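Local coordinates for protein thermospermine synthase (Medicago truncatula, PDB 6BQ6) that probably transfers an aminopropyl group from decarboxylated S-adenosylmethionine to spermidine, making the tetraamine thermospermine in plant polyamine biosynthesis, at residues B[277-280]-B[281-285]. Sequence-based numbering, arbitrary orientation.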
loop_
_atom_site.group_PDB
_atom_site.type_symbol
_atom_site.label_atom_id
_atom_site.label_comp_id
_atom_site.label_asym_id
_atom_site.label_seq_id
_atom_site.Cartn_x
_atom_site.Cartn_y
_atom_site.Cartn_z
ATOM N N ILE B 277 27.351 11.810 -36.223
ATOM C CA ILE B 277 28.766 11.983 -36.636
ATOM C C ILE B 277 29.613 12.426 -35.486
ATOM O O ILE B 277 30.670 11.859 -35.254
ATOM C CB ILE B 277 28.912 12.938 -37.825
ATOM C CG1 ILE B 277 28.428 12.217 -39.090
ATOM C CG2 ILE B 277 30.384 13.332 -38.037
ATOM C CD1 ILE B 277 28.080 13.144 -40.216
ATOM N N ARG B 278 29.108 13.416 -34.743
ATOM C CA ARG B 278 29.782 13.895 -33.546
ATOM C C ARG B 278 29.913 12.839 -32.484
ATOM O O ARG B 278 30.936 12.767 -31.841
ATOM C CB ARG B 278 29.109 15.156 -32.987
ATOM C CG ARG B 278 29.274 16.333 -33.925
ATOM C CD ARG B 278 28.592 17.573 -33.421
ATOM N NE ARG B 278 28.662 18.681 -34.415
ATOM C CZ ARG B 278 28.754 19.980 -34.094
ATOM N NH1 ARG B 278 28.761 20.397 -32.830
ATOM N NH2 ARG B 278 28.817 20.895 -35.081
ATOM N N MET B 279 28.879 12.010 -32.299
ATOM C CA MET B 279 28.941 10.929 -31.326
ATOM C C MET B 279 30.009 9.911 -31.677
ATOM O O MET B 279 30.771 9.492 -30.838
ATOM C CB MET B 279 27.602 10.207 -31.168
ATOM C CG MET B 279 26.513 11.055 -30.595
ATOM S SD MET B 279 24.969 10.102 -30.407
ATOM C CE MET B 279 23.759 11.394 -30.624
ATOM N N ARG B 280 30.037 9.522 -32.935
ATOM C CA ARG B 280 31.058 8.613 -33.422
ATOM C C ARG B 280 32.445 9.202 -33.244
ATOM O O ARG B 280 33.362 8.490 -32.900
ATOM C CB ARG B 280 30.824 8.318 -34.910
ATOM C CG ARG B 280 31.807 7.366 -35.585
ATOM C CD ARG B 280 31.853 5.992 -34.940
ATOM N NE ARG B 280 30.633 5.214 -35.173
ATOM C CZ ARG B 280 30.357 4.509 -36.278
ATOM N NH1 ARG B 280 31.202 4.461 -37.324
ATOM N NH2 ARG B 280 29.207 3.848 -36.346
ATOM N N GLN B 281 32.607 10.476 -33.521
ATOM C CA GLN B 281 33.938 11.072 -33.429
ATOM C C GLN B 281 34.375 11.283 -31.987
ATOM O O GLN B 281 35.539 11.095 -31.655
ATOM C CB GLN B 281 34.013 12.403 -34.207
ATOM C CG GLN B 281 35.436 12.980 -34.303
ATOM C CD GLN B 281 36.371 12.093 -35.125
ATOM O OE1 GLN B 281 36.142 11.903 -36.325
ATOM N NE2 GLN B 281 37.389 11.489 -34.479
ATOM N N ARG B 282 33.442 11.695 -31.123
ATOM C CA ARG B 282 33.807 12.272 -29.839
ATOM C C ARG B 282 33.566 11.431 -28.605
ATOM O O ARG B 282 34.249 11.581 -27.600
ATOM C CB ARG B 282 33.043 13.550 -29.635
ATOM C CG ARG B 282 33.344 14.635 -30.616
ATOM C CD ARG B 282 32.591 15.792 -30.058
ATOM N NE ARG B 282 32.315 16.851 -30.955
ATOM C CZ ARG B 282 31.660 17.954 -30.588
ATOM N NH1 ARG B 282 31.381 18.900 -31.460
ATOM N NH2 ARG B 282 31.243 18.084 -29.332
ATOM N N ILE B 283 32.596 10.532 -28.680
ATOM C CA ILE B 283 32.216 9.787 -27.502
ATOM C C ILE B 283 32.788 8.381 -27.569
ATOM O O ILE B 283 32.641 7.677 -28.593
ATOM C CB ILE B 283 30.692 9.696 -27.389
ATOM C CG1 ILE B 283 30.082 11.088 -27.237
ATOM C CG2 ILE B 283 30.339 8.761 -26.235
ATOM C CD1 ILE B 283 28.541 11.068 -27.203
ATOM N N ILE B 284 33.421 7.983 -26.486
ATOM C CA ILE B 284 33.958 6.617 -26.274
ATOM C C ILE B 284 32.802 5.628 -26.111
ATOM O O ILE B 284 31.883 5.868 -25.318
ATOM C CB ILE B 284 34.853 6.583 -25.009
ATOM C CG1 ILE B 284 36.067 7.498 -25.199
ATOM C CG2 ILE B 284 35.328 5.169 -24.661
ATOM C CD1 ILE B 284 36.860 7.717 -23.911
ATOM N N GLU B 285 32.837 4.527 -26.867
ATOM C CA GLU B 285 31.750 3.529 -26.880
ATOM C C GLU B 285 30.407 4.074 -27.408
ATOM O O GLU B 285 30.204 5.274 -27.608
ATOM C CB GLU B 285 31.560 2.880 -25.510
ATOM C CG GLU B 285 32.750 2.064 -25.047
ATOM C CD GLU B 285 32.388 1.063 -23.962
ATOM O OE1 GLU B 285 32.682 1.364 -22.779
ATOM O OE2 GLU B 285 31.805 -0.011 -24.288
HETATM O O HOH W 1 30.117 6.889 -30.016
#
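M279 O is gripped by I283 N and by water 1. I283 N donates to M279 O at 3.0 Å, with an N-H...O angle of 156°. Water 1 lies 2.8 Å from M279 O. The same water also lies 2.9 Å from E285 O, so it sits between the last turn and the chain leaving it. One residue earlier, R282 N bonds to R278 O at 2.8 Å. The two backbone bonds are i to i+4 bonds of the C-terminal end of helix 272-282, and I283 is the first residue to leave helical geometry. The helix follows the last strand of the Rossmann-type domain and packs against helix 84-98. On that side M279 and I283 lie alongside each other, CG of M279 4.0 Å from CD1 of I283, and both side chains touch L97. R278 and R282 also run side by side. With CG anti to the carbonyl carbon (chi1 -67°) and the chain extended as far as NE, R278 is laid along R282. CB of R278 lies over one face of the R282 guanidinium, and the two guanidinium planes are 34° apart. R278 NH1 and R282 NH1 come within 3.3 Å, a like-charge approach. It is probably eased by L97 O, which takes NH1 of R278, by H99 O, which takes NH1 of R282, and by the carboxylate of E274, which forms a salt bridge with NE of R278. A leucine in place of R278 would probably leave E274 without its charged mate and L97 O without this donor.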